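PDB 1WR2: hypothetical protein PH1789 from Pyrococcus horikoshii, which is of unknown function but carries an ATP-grasp domain, here one chain folded around two antiparallel sheets with helices packed against them. Local coordinates for residues A[35-40]-A[114-119]; A[136-141]-A[174-179]; A[214-219]-A[223-228]. All blocks are in the same frame, centred on the assembly; numbering follows the deposited sequence.

How the interactions relate
Interaction 3 is the hub of the three. Its hairpin, made by 214-219 and 223-228, touches interaction 1 directly, the centres lying about 8 Å apart. Loop 35-40 meets it through Pro35 O to Ile227 N (2.8 Å, probably a hydrogen bond), and loop 114-119 through Lys117 O to Tyr219 OH (2.5 Å, also a probable hydrogen bond). The loops of interaction 1, which adjoin strands 40-42 and 109-114 of the four-stranded sheet, thus rest on strand 225-234 of the six-stranded one. Interaction 2 lies on strand 133-140 of that same sheet, its nearest atoms about 6 Å from interaction 3 and its centre about 21 Å from that of interaction 1.

Interaction 1 of 3, residues A[35-40]-A[114-119]; sequences PVPEEK and PMLKPG
Glu39 and Pro114 bring the two backbones closest, with 7.2 Å between their CA atoms. Both segments are mostly loop here, and the carbonyl oxygen of Glu38 lies against the Pro114 ring, Glu38 O being 3.3 Å from Pro114 CD. The side chains add one apolar pair and a looser touch of methylene on ring. Leu116 points its CB toward 35-40, and both its methyls meet the CB-CG side of the Pro37 ring: CD1 comes to 3.8 Å from Pro37 CG, and CD2 sits 4.0 Å from the same carbon, the two side chains crossing at about a right angle. Glu39 uses its CG, 4.1 Å from Pro114 CD. With CG beside the backbone N (chi1 -65°) and an extended chain beyond it, its carboxylate is carried on to a salt bridge with Lys26 of helix 22-30. Glu38 instead leads its carboxylate away and pairs with Lys40. One loop enters strand 40-42 and the other leaves strand 109-114, its antiparallel neighbour, Lys40 bonding through its backbone to Val112. Pro37 and Leu116 both rest on Val226 of strand 225-234, while Val36 packs on helix 22-30.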
# COMPACT_ATOMS: atom_id res chain seq x y z
N PRO A 35 -7.38 -3.45 -5.71
CA PRO A 35 -6.95 -2.53 -6.77
C PRO A 35 -5.54 -1.98 -6.69
O PRO A 35 -5.32 -0.90 -6.16
CB PRO A 35 -7.99 -1.43 -6.70
CG PRO A 35 -8.23 -1.33 -5.22
CD PRO A 35 -8.36 -2.79 -4.82
N VAL A 36 -4.58 -2.74 -7.22
CA VAL A 36 -3.19 -2.32 -7.25
C VAL A 36 -2.81 -2.16 -8.72
O VAL A 36 -2.88 -3.13 -9.48
CB VAL A 36 -2.26 -3.38 -6.63
CG1 VAL A 36 -0.81 -2.93 -6.77
CG2 VAL A 36 -2.63 -3.61 -5.17
N PRO A 37 -2.41 -0.96 -9.14
CA PRO A 37 -2.03 -0.72 -10.54
C PRO A 37 -0.73 -1.40 -10.95
O PRO A 37 0.07 -1.80 -10.10
CB PRO A 37 -1.94 0.81 -10.61
CG PRO A 37 -1.41 1.15 -9.24
CD PRO A 37 -2.23 0.26 -8.33
N GLU A 38 -0.53 -1.54 -12.25
CA GLU A 38 0.67 -2.19 -12.77
C GLU A 38 1.93 -1.43 -12.37
O GLU A 38 2.01 -0.21 -12.55
CB GLU A 38 0.60 -2.28 -14.30
CG GLU A 38 1.70 -3.12 -14.93
CD GLU A 38 1.63 -4.59 -14.52
OE1 GLU A 38 0.50 -5.13 -14.46
OE2 GLU A 38 2.68 -5.19 -14.28
N GLU A 39 2.90 -2.16 -11.82
CA GLU A 39 4.18 -1.60 -11.40
C GLU A 39 5.25 -2.63 -11.69
O GLU A 39 5.01 -3.83 -11.57
CB GLU A 39 4.18 -1.29 -9.90
CG GLU A 39 3.22 -0.20 -9.50
CD GLU A 39 3.07 -0.08 -7.99
OE1 GLU A 39 2.39 0.88 -7.56
OE2 GLU A 39 3.61 -0.93 -7.25
N LYS A 40 6.44 -2.17 -12.06
CA LYS A 40 7.52 -3.10 -12.37
C LYS A 40 8.72 -2.91 -11.45
O LYS A 40 9.05 -1.79 -11.07
CB LYS A 40 7.97 -2.94 -13.82
CG LYS A 40 7.06 -3.59 -14.86
CD LYS A 40 5.83 -2.75 -15.14
CE LYS A 40 5.21 -3.15 -16.47
NZ LYS A 40 4.91 -4.60 -16.54
N PRO A 114 3.35 4.16 -11.96
CA PRO A 114 2.76 5.30 -12.66
C PRO A 114 2.37 6.42 -11.70
O PRO A 114 2.26 6.22 -10.49
CB PRO A 114 1.55 4.67 -13.34
CG PRO A 114 1.08 3.68 -12.30
CD PRO A 114 2.39 3.04 -11.84
N MET A 115 2.20 7.61 -12.27
CA MET A 115 1.75 8.76 -11.50
C MET A 115 0.23 8.65 -11.53
O MET A 115 -0.41 9.03 -12.51
CB MET A 115 2.21 10.06 -12.16
CG MET A 115 3.63 10.48 -11.81
SD MET A 115 3.79 10.93 -10.06
CE MET A 115 3.04 12.56 -10.08
N LEU A 116 -0.33 8.12 -10.46
CA LEU A 116 -1.77 7.93 -10.37
C LEU A 116 -2.54 9.22 -10.20
O LEU A 116 -2.07 10.17 -9.56
CB LEU A 116 -2.09 6.97 -9.22
CG LEU A 116 -1.50 5.56 -9.36
CD1 LEU A 116 -1.73 4.78 -8.08
CD2 LEU A 116 -2.14 4.85 -10.55
N LYS A 117 -3.73 9.27 -10.79
CA LYS A 117 -4.56 10.46 -10.67
C LYS A 117 -4.98 10.56 -9.21
O LYS A 117 -5.48 9.60 -8.62
CB LYS A 117 -5.82 10.34 -11.53
CG LYS A 117 -6.67 11.60 -11.52
CD LYS A 117 -8.15 11.30 -11.72
CE LYS A 117 -8.39 10.51 -12.99
NZ LYS A 117 -9.84 10.20 -13.15
N PRO A 118 -4.76 11.73 -8.59
CA PRO A 118 -5.14 11.88 -7.18
C PRO A 118 -6.64 11.73 -6.97
O PRO A 118 -7.44 11.97 -7.89
CB PRO A 118 -4.63 13.27 -6.84
CG PRO A 118 -4.70 13.99 -8.14
CD PRO A 118 -4.17 12.97 -9.11
N GLY A 119 -7.01 11.31 -5.77
CA GLY A 119 -8.41 11.14 -5.42
C GLY A 119 -8.53 11.30 -3.92
O GLY A 119 -7.55 11.69 -3.28

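Interaction 2 of 3, residues A[136-141]-A[174-179]; sequences IMFGLG and PILAGA
Leu140 and Leu176 carry most of this contact, methyl against methyl. Leu140 CD2 reaches 3.6 Å from Leu176 CD2, and Leu176 CG lies 4.1 Å from that same Leu140 methyl. The two side chains slide past each other in opposite directions, CD2 meeting CD2. Each has its CG beside the backbone N (chi1 -70° in Leu140, -64° in Leu176), and in each CD1 continues the chain, toward Ile175 from Leu140 and toward Phe138 from Leu176, which leaves the CD2 branches to meet each other. Ile175 receives Leu140 CD1 on its own CD1, 4.2 Å away, near the exposed edge of the contact.

Leu176 has a second partner deeper in. Its CD1 comes in at the edge of the Phe138 ring, near the ring plane, 4.0 Å from Phe138 CZ, while CE2 of the same ring is only slightly farther off. Phe138 and Leu140 can both reach Leu176 because alternation along the strand puts both on one face, with Gly139 between them. That strand, 133-140, lies between 120-129 and 152-155 in the six-stranded antiparallel sheet of the ATP-grasp domain, and the short helix 173-177 lies against the face carrying Phe138 and Leu140. Helices 160-168 and 187-203 continue the cover: Phe138 touches Met166 and Ile190, and Leu176 touches Ile167 and Ile187.

The helix itself is weakly bonded. Gly178 N makes weak bonds to Pro174 O and Ile175 O, and Gly178 is the first residue to leave helical angles, with phi at 96°, a conformation in which a CB would press on the carbonyl oxygen of Ala177. Ile175 and Leu176 both also reach Arg120, at the start of strand 120-129.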
# COMPACT_ATOMS: atom_id res chain seq x y z
N ILE A 136 -9.79 -4.57 11.64
CA ILE A 136 -9.61 -3.76 10.46
C ILE A 136 -10.10 -2.34 10.80
O ILE A 136 -11.13 -2.17 11.44
CB ILE A 136 -10.39 -4.36 9.28
CG1 ILE A 136 -10.11 -3.56 8.00
CG2 ILE A 136 -11.89 -4.39 9.60
CD1 ILE A 136 -10.49 -4.30 6.73
N MET A 137 -9.33 -1.35 10.37
CA MET A 137 -9.63 0.06 10.63
C MET A 137 -9.81 0.84 9.34
O MET A 137 -9.21 0.52 8.31
CB MET A 137 -8.49 0.73 11.41
CG MET A 137 -8.38 0.40 12.90
SD MET A 137 -8.05 -1.34 13.28
CE MET A 137 -6.27 -1.48 12.99
N PHE A 138 -10.62 1.90 9.41
CA PHE A 138 -10.87 2.76 8.27
C PHE A 138 -10.95 4.21 8.74
O PHE A 138 -11.47 4.49 9.82
CB PHE A 138 -12.18 2.41 7.58
CG PHE A 138 -12.58 3.40 6.53
CD1 PHE A 138 -11.90 3.44 5.31
CD2 PHE A 138 -13.59 4.32 6.77
CE1 PHE A 138 -12.22 4.38 4.35
CE2 PHE A 138 -13.92 5.28 5.81
CZ PHE A 138 -13.24 5.31 4.60
N GLY A 139 -10.43 5.11 7.92
CA GLY A 139 -10.47 6.53 8.24
C GLY A 139 -9.85 7.29 7.08
O GLY A 139 -9.22 6.68 6.22
N LEU A 140 -10.04 8.60 7.03
CA LEU A 140 -9.46 9.38 5.94
C LEU A 140 -7.96 9.54 6.14
O LEU A 140 -7.46 9.47 7.27
CB LEU A 140 -10.09 10.78 5.85
CG LEU A 140 -11.54 10.90 5.37
CD1 LEU A 140 -11.87 12.37 5.13
CD2 LEU A 140 -11.73 10.12 4.09
N GLY A 141 -7.25 9.75 5.04
CA GLY A 141 -5.81 9.93 5.10
C GLY A 141 -5.46 11.40 5.14
O GLY A 141 -6.24 12.22 5.64
N PRO A 174 -19.40 12.79 6.10
CA PRO A 174 -20.06 13.77 5.23
C PRO A 174 -19.18 14.19 4.07
O PRO A 174 -19.66 14.49 2.98
CB PRO A 174 -20.35 14.92 6.19
CG PRO A 174 -20.65 14.20 7.47
CD PRO A 174 -19.54 13.17 7.52
N ILE A 175 -17.87 14.20 4.31
CA ILE A 175 -16.92 14.58 3.28
C ILE A 175 -16.92 13.58 2.12
O ILE A 175 -16.81 13.97 0.96
CB ILE A 175 -15.50 14.68 3.88
CG1 ILE A 175 -15.47 15.79 4.93
CG2 ILE A 175 -14.49 14.94 2.78
CD1 ILE A 175 -14.18 15.89 5.69
N LEU A 176 -17.06 12.30 2.45
CA LEU A 176 -17.08 11.26 1.43
C LEU A 176 -18.39 11.30 0.65
O LEU A 176 -18.42 11.01 -0.55
CB LEU A 176 -16.94 9.88 2.07
CG LEU A 176 -15.63 9.57 2.80
CD1 LEU A 176 -15.70 8.17 3.38
CD2 LEU A 176 -14.46 9.70 1.83
N ALA A 177 -19.47 11.65 1.33
CA ALA A 177 -20.78 11.72 0.70
C ALA A 177 -20.84 12.93 -0.23
O ALA A 177 -21.70 13.00 -1.11
CB ALA A 177 -21.87 11.82 1.76
N GLY A 178 -19.92 13.87 -0.03
CA GLY A 178 -19.89 15.06 -0.86
C GLY A 178 -20.61 16.23 -0.20
O GLY A 178 -21.84 16.31 -0.25
N ALA A 179 -19.85 17.13 0.41
CA ALA A 179 -20.42 18.29 1.07
C ALA A 179 -20.43 19.50 0.14
O ALA A 179 -21.42 19.77 -0.56
CB ALA A 179 -19.62 18.61 2.33

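Interaction 3 of 3, residues A[214-219]-A[223-228]; sequences NPVFVY and EGAVIV
Phe217 and Val226 form the central hydrogen-bonded pair of this antiparallel hairpin, each satisfying the other's amide and carbonyl. Phe217 N gives to Val226 O at 2.8 Å with an N-H...O angle of 163°, and Val226 N returns the bond to Phe217 O at 2.9 Å. Toward the open end, Val228 N reaches Pro215 O at 2.7 Å. Toward the turn, Tyr219 N meets Gly224 O at 3.1 Å. Val226 O also takes a CA-H...O contact from Val216, CA to O 3.4 Å. Other backbone groups bond outside the hairpin segments: Val216 with Val122 and Val218 with Arg120 on strand 120-129, Ile227 with Pro35, Tyr219 with Asp186, whose OD2 also accepts from Gly224 N. Pro215, which has no N-H, follows a cis peptide bond where the strand turns a corner.

Among the side chains, Val228 CG2 sits over one face of the Phe217 ring, 3.7 Å from its centroid and 19° off the normal, a CH-pi contact. Tyr219 packs its CB on Glu223 CG at 3.3 Å. Val226 CG1, set between backbone N and carbonyl carbon (chi1 68°), lies 3.4 Å from Tyr219 OH; that hydroxyl is hydrogen-bonded to Lys117 O. On the other face Val216 pairs with Ile227 and Val218 with Ala225, both non-hydrogen-bonded pairs, Val216 and Ala225 touching Met193 of helix 187-203. Four backbone bonds thus hold the register, and the mostly apolar side-chain contacts, with the CH-pi contact, probably reinforce it.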
# COMPACT_ATOMS: atom_id res chain seq x y z
N ASN A 214 -1.93 2.33 2.55
CA ASN A 214 -1.78 3.76 2.78
C ASN A 214 -0.63 4.30 1.94
O ASN A 214 0.52 3.93 2.14
CB ASN A 214 -1.50 3.97 4.27
CG ASN A 214 -1.31 5.44 4.65
OD1 ASN A 214 -1.44 6.33 3.81
ND2 ASN A 214 -1.01 5.69 5.92
N PRO A 215 -0.94 5.22 1.01
CA PRO A 215 -2.32 5.69 0.82
C PRO A 215 -3.16 4.92 -0.18
O PRO A 215 -2.65 4.08 -0.93
CB PRO A 215 -2.14 7.15 0.41
CG PRO A 215 -0.88 7.11 -0.38
CD PRO A 215 0.02 6.15 0.38
N VAL A 216 -4.45 5.22 -0.17
CA VAL A 216 -5.41 4.64 -1.10
C VAL A 216 -6.16 5.85 -1.64
O VAL A 216 -6.56 6.72 -0.87
CB VAL A 216 -6.45 3.73 -0.40
CG1 VAL A 216 -7.56 3.36 -1.39
CG2 VAL A 216 -5.78 2.47 0.14
N PHE A 217 -6.33 5.92 -2.96
CA PHE A 217 -7.06 7.05 -3.53
C PHE A 217 -8.44 6.54 -3.92
O PHE A 217 -8.56 5.50 -4.57
CB PHE A 217 -6.37 7.61 -4.78
CG PHE A 217 -5.06 8.31 -4.52
CD1 PHE A 217 -4.80 8.92 -3.30
CD2 PHE A 217 -4.10 8.40 -5.52
CE1 PHE A 217 -3.61 9.60 -3.08
CE2 PHE A 217 -2.91 9.09 -5.31
CZ PHE A 217 -2.67 9.69 -4.08
N VAL A 218 -9.48 7.27 -3.52
CA VAL A 218 -10.84 6.88 -3.86
C VAL A 218 -11.44 7.92 -4.80
O VAL A 218 -11.52 9.10 -4.48
CB VAL A 218 -11.74 6.75 -2.61
CG1 VAL A 218 -13.14 6.32 -3.02
CG2 VAL A 218 -11.14 5.72 -1.65
N TYR A 219 -11.86 7.46 -5.97
CA TYR A 219 -12.43 8.34 -6.97
C TYR A 219 -13.94 8.46 -6.82
O TYR A 219 -14.54 7.81 -5.96
CB TYR A 219 -12.06 7.84 -8.37
CG TYR A 219 -10.57 7.69 -8.55
CD1 TYR A 219 -9.72 8.79 -8.39
CD2 TYR A 219 -10.00 6.46 -8.88
CE1 TYR A 219 -8.34 8.66 -8.55
CE2 TYR A 219 -8.62 6.32 -9.04
CZ TYR A 219 -7.80 7.42 -8.88
OH TYR A 219 -6.45 7.29 -9.07
N GLU A 223 -16.31 4.85 -10.27
CA GLU A 223 -14.99 4.75 -10.88
C GLU A 223 -13.90 4.18 -9.98
O GLU A 223 -12.72 4.48 -10.14
CB GLU A 223 -14.58 6.11 -11.45
CG GLU A 223 -14.55 7.24 -10.45
CD GLU A 223 -14.60 8.59 -11.12
OE1 GLU A 223 -14.39 9.61 -10.44
OE2 GLU A 223 -14.88 8.64 -12.34
N GLY A 224 -14.33 3.34 -9.04
CA GLY A 224 -13.42 2.66 -8.13
C GLY A 224 -12.39 3.43 -7.31
O GLY A 224 -12.56 4.61 -6.99
N ALA A 225 -11.32 2.72 -6.95
CA ALA A 225 -10.24 3.29 -6.16
C ALA A 225 -8.93 2.61 -6.52
O ALA A 225 -8.91 1.65 -7.29
CB ALA A 225 -10.54 3.09 -4.68
N VAL A 226 -7.83 3.10 -5.95
CA VAL A 226 -6.52 2.53 -6.23
C VAL A 226 -5.60 2.61 -5.01
O VAL A 226 -5.56 3.61 -4.30
CB VAL A 226 -5.85 3.26 -7.43
CG1 VAL A 226 -5.51 4.69 -7.06
CG2 VAL A 226 -4.63 2.50 -7.88
N ILE A 227 -4.87 1.52 -4.76
CA ILE A 227 -3.94 1.44 -3.64
C ILE A 227 -2.58 1.99 -4.08
O ILE A 227 -1.99 1.49 -5.03
CB ILE A 227 -3.78 -0.02 -3.19
CG1 ILE A 227 -5.12 -0.55 -2.69
CG2 ILE A 227 -2.70 -0.13 -2.12
CD1 ILE A 227 -5.16 -2.07 -2.52
N VAL A 228 -2.09 3.00 -3.38
CA VAL A 228 -0.82 3.62 -3.74
C VAL A 228 0.41 3.02 -3.07
O VAL A 228 1.46 2.89 -3.70
CB VAL A 228 -0.88 5.13 -3.48
CG1 VAL A 228 0.42 5.80 -3.91
CG2 VAL A 228 -2.06 5.73 -4.25